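Obg-like ATPase 1 (Schizosaccharomyces pombe, PDB 1NI3) hydrolyses ATP, and GTP less efficiently, and negatively regulates the G2/M transition of the cell cycle. Local coordinates at residues Q121-F126 and P247-W252; Q186-K191 and V213-S218. All blocks are in the same frame, centred on the assembly; numbering follows the deposited sequence.

How the interactions relate
From the N terminus the chain lays down strand 22-27, which leads into the P-loop, and, after strands 60-65 and 81-90, strand 118-124, parallel to 22-27 in the mixed central sheet. The end of strand 118-124 opens interaction 1. The chain then leaves the sheet through the long helices 140-168 and 179-199. Interaction 2 closes a short loop there, joining residues 186-191 to helix 210-217 at 213-218. The chain returns to the sheet as strand 227-232 and reaches 247-252 on helix 246-254, which completes interaction 1. The smaller loop is therefore wholly enclosed by the larger. Interaction 1 ties helix to sheet and interaction 2 ties helix to helix, with centres 32 Å apart.

Interaction 1: residues Q121-F126 and P247-W252; sequences QVVRAF and PKIKKW
R124, whose carbonyl oxygen faces CD1 of I249 at 4.3 Å, turns its side chain the other way and donates NE to the backbone O of F126 at 2.7 Å. The N-H points nearly straight at the oxygen (160°), which lies close to the guanidinium plane, although the donor stands above the plane of the carbonyl. The aromatic ring of F126 folds over one face of the same guanidinium, with R124 NE above the ring and offset toward its rim. Arginine suits this place because it can satisfy a carbonyl in its plane while offering a flat face to an aromatic ring. Its NH1 makes a further, weak hydrogen bond to O of N30, one of the predicted ATP-binding residues.

On the helix side of the strand the chemistry changes to aliphatic packing. V123 and I249 reach toward each other tip to tip, CG1 of V123 meeting CD1 of I249 at 3.3 Å. V123 sets this branch anti to its own backbone N (chi1 -178°), and the extended chain of I249 (chi2 176°) carries CD1 out from the helix to meet it. A125 adds a looser contact, its CB lying 4.4 Å from I249 CD1. A compact valine fits a strand lying under a helix, while the longer isoleucine spans the remaining gap between backbones, V123 CA and I249 CA being 8.4 Å apart.

Helix 246-254 belongs to the beta-alpha-beta crossover between the parallel strands 227-232 and 262-265 of the P-loop NTPase fold. A125 also lies beside M233, a predicted ATP-binding residue. Alternation points R124 toward V31 and N30 of the predicted ATP site, leaving a purely aliphatic side-chain contact of V123 and A125 with I249.

Interaction 2: residues Q186-K191 and V213-S218; sequences QAIIEK and VEIINS
No flat group takes part where I188, I189 and I215 meet, so there are neither ring faces nor edges to cover, and three branched aliphatic side chains make the contact. I215 lies at the centre of the contact, touching both I188 and I189. Its CD1 meets CD1 of I188 at 3.3 Å and also lies 4.0 Å from I188 CG2, the two side chains crossing obliquely. Its other branch, CG2, is touched by CD1 of I189 at 3.4 Å, and here the two side chains cross at about a right angle. I215 holds CG1 anti to its carbonyl carbon and CG2 anti to its backbone N (chi1 -68°), which spreads the two branches to separate partners.

The contact joins the middle of helix 179-199 to the short helix 210-217. Helices 179-199 and 140-168 form the long antiparallel helical arm that projects from the G domain in the YchF/OLA1 subfamily. I189 also packs on L163 of helix 140-168, while I216 rests on V192, one turn further along helix 179-199. Isoleucine suits such a buried interface because branching at CB fills the space close to the helix, and CD1 of I188 and of I189 still reaches I215, with I189 CA 8.0 Å from I215 CA. Charge stays at the margin, where K191 NZ forms a salt bridge with E212 OE1.

Interaction 1: residues Q121-F126 and P247-W252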
# COMPACT_ATOMS: atom_id res chain seq x y z
N GLN A 121 -2.96 2.62 -9.04
CA GLN A 121 -3.12 3.07 -10.42
C GLN A 121 -4.54 3.00 -10.93
O GLN A 121 -5.06 1.92 -11.23
CB GLN A 121 -2.21 2.25 -11.35
CG GLN A 121 -2.24 2.67 -12.81
CD GLN A 121 -0.91 2.39 -13.49
OE1 GLN A 121 -0.85 2.13 -14.69
NE2 GLN A 121 0.16 2.46 -12.72
N VAL A 122 -5.16 4.16 -11.06
CA VAL A 122 -6.54 4.25 -11.54
C VAL A 122 -6.71 4.09 -13.06
O VAL A 122 -6.39 5.00 -13.82
CB VAL A 122 -7.16 5.58 -11.15
CG1 VAL A 122 -8.60 5.61 -11.58
CG2 VAL A 122 -7.02 5.80 -9.66
N VAL A 123 -7.23 2.95 -13.49
CA VAL A 123 -7.45 2.68 -14.91
C VAL A 123 -8.87 3.12 -15.30
O VAL A 123 -9.84 2.78 -14.63
CB VAL A 123 -7.27 1.18 -15.24
CG1 VAL A 123 -7.47 0.94 -16.73
CG2 VAL A 123 -5.89 0.71 -14.82
N ARG A 124 -8.98 3.87 -16.40
CA ARG A 124 -10.28 4.34 -16.86
C ARG A 124 -10.98 3.34 -17.76
O ARG A 124 -10.41 2.83 -18.72
CB ARG A 124 -10.13 5.67 -17.59
CG ARG A 124 -11.41 6.17 -18.21
CD ARG A 124 -11.25 7.60 -18.67
NE ARG A 124 -12.51 8.17 -19.13
CZ ARG A 124 -12.70 9.46 -19.35
NH1 ARG A 124 -11.71 10.32 -19.14
NH2 ARG A 124 -13.88 9.90 -19.77
N ALA A 125 -12.24 3.06 -17.43
CA ALA A 125 -13.06 2.12 -18.19
C ALA A 125 -14.43 2.75 -18.42
O ALA A 125 -15.44 2.06 -18.50
CB ALA A 125 -13.22 0.83 -17.41
N PHE A 126 -14.45 4.07 -18.50
CA PHE A 126 -15.69 4.77 -18.74
C PHE A 126 -15.39 5.81 -19.80
O PHE A 126 -14.23 6.20 -19.98
CB PHE A 126 -16.17 5.43 -17.46
CG PHE A 126 -15.27 6.51 -16.96
CD1 PHE A 126 -15.48 7.83 -17.32
CD2 PHE A 126 -14.21 6.22 -16.11
CE1 PHE A 126 -14.64 8.84 -16.85
CE2 PHE A 126 -13.37 7.23 -15.64
CZ PHE A 126 -13.59 8.54 -16.01
N PRO A 247 -12.46 -6.87 -19.64
CA PRO A 247 -11.75 -8.06 -20.13
C PRO A 247 -10.40 -7.74 -20.75
O PRO A 247 -9.40 -8.38 -20.46
CB PRO A 247 -12.74 -8.66 -21.13
CG PRO A 247 -13.43 -7.44 -21.67
CD PRO A 247 -13.69 -6.64 -20.41
N LYS A 248 -10.38 -6.73 -21.61
CA LYS A 248 -9.17 -6.32 -22.28
C LYS A 248 -8.10 -5.94 -21.26
O LYS A 248 -7.03 -6.53 -21.23
CB LYS A 248 -9.47 -5.13 -23.21
CG LYS A 248 -10.83 -5.26 -23.91
CD LYS A 248 -10.94 -4.39 -25.17
CE LYS A 248 -10.01 -4.90 -26.28
NZ LYS A 248 -10.02 -4.04 -27.50
N ILE A 249 -8.43 -4.97 -20.41
CA ILE A 249 -7.53 -4.49 -19.36
C ILE A 249 -6.93 -5.65 -18.56
O ILE A 249 -5.73 -5.68 -18.28
CB ILE A 249 -8.26 -3.55 -18.37
CG1 ILE A 249 -8.64 -2.25 -19.06
CG2 ILE A 249 -7.39 -3.29 -17.15
CD1 ILE A 249 -9.44 -1.32 -18.19
N LYS A 250 -7.79 -6.59 -18.19
CA LYS A 250 -7.37 -7.75 -17.42
C LYS A 250 -6.18 -8.46 -18.08
O LYS A 250 -5.10 -8.55 -17.50
CB LYS A 250 -8.54 -8.72 -17.25
CG LYS A 250 -8.23 -9.91 -16.35
CD LYS A 250 -9.48 -10.68 -15.96
CE LYS A 250 -9.12 -11.97 -15.22
NZ LYS A 250 -8.25 -11.70 -14.03
N LYS A 251 -6.39 -8.93 -19.30
CA LYS A 251 -5.35 -9.64 -20.03
C LYS A 251 -4.05 -8.85 -20.14
O LYS A 251 -2.97 -9.37 -19.87
CB LYS A 251 -5.82 -10.03 -21.44
CG LYS A 251 -5.02 -11.19 -22.01
CD LYS A 251 -5.72 -11.88 -23.17
CE LYS A 251 -5.08 -13.25 -23.42
NZ LYS A 251 -5.80 -14.05 -24.45
N TRP A 252 -4.17 -7.59 -20.54
CA TRP A 252 -3.00 -6.74 -20.66
C TRP A 252 -2.15 -6.88 -19.42
O TRP A 252 -0.94 -7.04 -19.51
CB TRP A 252 -3.40 -5.28 -20.78
CG TRP A 252 -2.24 -4.40 -21.06
CD1 TRP A 252 -1.83 -3.99 -22.29
CD2 TRP A 252 -1.33 -3.83 -20.11
NE1 TRP A 252 -0.71 -3.19 -22.17
CE2 TRP A 252 -0.38 -3.08 -20.85
CE3 TRP A 252 -1.21 -3.87 -18.72
CZ2 TRP A 252 0.66 -2.37 -20.24
CZ3 TRP A 252 -0.17 -3.17 -18.11
CH2 TRP A 252 0.75 -2.43 -18.88

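Interaction 2: residues Q186-K191 and V213-S218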
# COMPACT_ATOMS: atom_id res chain seq x y z
N GLN A 186 28.52 -3.18 -9.11
CA GLN A 186 28.41 -2.66 -10.47
C GLN A 186 27.88 -3.75 -11.40
O GLN A 186 27.11 -3.47 -12.30
CB GLN A 186 29.78 -2.16 -10.95
CG GLN A 186 29.77 -1.47 -12.30
CD GLN A 186 30.90 -0.47 -12.47
OE1 GLN A 186 31.08 0.12 -13.53
NE2 GLN A 186 31.66 -0.24 -11.40
N ALA A 187 28.30 -4.99 -11.16
CA ALA A 187 27.84 -6.09 -11.99
C ALA A 187 26.33 -6.27 -11.81
O ALA A 187 25.61 -6.61 -12.76
CB ALA A 187 28.57 -7.37 -11.62
N ILE A 188 25.86 -6.04 -10.59
CA ILE A 188 24.45 -6.17 -10.24
C ILE A 188 23.67 -4.99 -10.80
O ILE A 188 22.63 -5.17 -11.45
CB ILE A 188 24.28 -6.23 -8.72
CG1 ILE A 188 25.00 -7.47 -8.20
CG2 ILE A 188 22.80 -6.23 -8.35
CD1 ILE A 188 25.00 -7.62 -6.71
N ILE A 189 24.15 -3.77 -10.55
CA ILE A 189 23.46 -2.61 -11.08
C ILE A 189 23.30 -2.81 -12.58
O ILE A 189 22.31 -2.40 -13.18
CB ILE A 189 24.25 -1.31 -10.82
CG1 ILE A 189 23.82 -0.69 -9.50
CG2 ILE A 189 24.02 -0.32 -11.97
CD1 ILE A 189 24.05 -1.56 -8.32
N GLU A 190 24.30 -3.46 -13.17
CA GLU A 190 24.30 -3.74 -14.60
C GLU A 190 23.07 -4.57 -14.96
O GLU A 190 22.37 -4.26 -15.92
CB GLU A 190 25.57 -4.51 -14.97
CG GLU A 190 26.04 -4.31 -16.40
CD GLU A 190 26.46 -2.88 -16.67
OE1 GLU A 190 25.65 -2.11 -17.23
OE2 GLU A 190 27.61 -2.52 -16.31
N LYS A 191 22.82 -5.62 -14.19
CA LYS A 191 21.67 -6.49 -14.41
C LYS A 191 20.38 -5.69 -14.23
O LYS A 191 19.43 -5.86 -14.99
CB LYS A 191 21.68 -7.67 -13.43
CG LYS A 191 22.70 -8.76 -13.73
CD LYS A 191 22.65 -9.87 -12.67
CE LYS A 191 21.27 -10.49 -12.53
NZ LYS A 191 21.18 -11.41 -11.36
N VAL A 213 18.30 -7.64 -3.91
CA VAL A 213 17.14 -6.88 -3.46
C VAL A 213 17.64 -5.73 -2.60
O VAL A 213 17.17 -4.60 -2.70
CB VAL A 213 16.19 -7.78 -2.64
CG1 VAL A 213 15.25 -6.91 -1.81
CG2 VAL A 213 15.38 -8.67 -3.57
N GLU A 214 18.62 -6.05 -1.76
CA GLU A 214 19.22 -5.07 -0.87
C GLU A 214 19.77 -3.89 -1.66
O GLU A 214 19.47 -2.73 -1.38
CB GLU A 214 20.33 -5.74 -0.09
CG GLU A 214 20.96 -4.90 0.96
CD GLU A 214 22.03 -5.64 1.68
OE1 GLU A 214 22.97 -6.12 1.00
OE2 GLU A 214 21.93 -5.77 2.92
N ILE A 215 20.60 -4.20 -2.65
CA ILE A 215 21.18 -3.14 -3.47
C ILE A 215 20.08 -2.34 -4.13
O ILE A 215 20.02 -1.13 -3.98
CB ILE A 215 22.10 -3.73 -4.55
CG1 ILE A 215 23.32 -4.35 -3.88
CG2 ILE A 215 22.50 -2.64 -5.54
CD1 ILE A 215 24.27 -5.03 -4.81
N ILE A 216 19.20 -3.01 -4.85
CA ILE A 216 18.13 -2.30 -5.50
C ILE A 216 17.42 -1.31 -4.56
O ILE A 216 17.33 -0.12 -4.89
CB ILE A 216 17.13 -3.30 -6.10
CG1 ILE A 216 17.86 -4.16 -7.13
CG2 ILE A 216 15.98 -2.56 -6.76
CD1 ILE A 216 16.99 -5.18 -7.83
N ASN A 217 16.97 -1.76 -3.39
CA ASN A 217 16.30 -0.84 -2.46
C ASN A 217 17.02 0.49 -2.27
O ASN A 217 16.39 1.54 -2.06
CB ASN A 217 16.12 -1.49 -1.09
CG ASN A 217 15.08 -2.56 -1.11
OD1 ASN A 217 14.03 -2.42 -1.74
ND2 ASN A 217 15.33 -3.63 -0.38
N SER A 218 18.34 0.45 -2.34
CA SER A 218 19.12 1.67 -2.17
C SER A 218 18.90 2.59 -3.36
O SER A 218 19.33 3.74 -3.34
CB SER A 218 20.60 1.35 -2.09
OG SER A 218 21.05 0.82 -3.35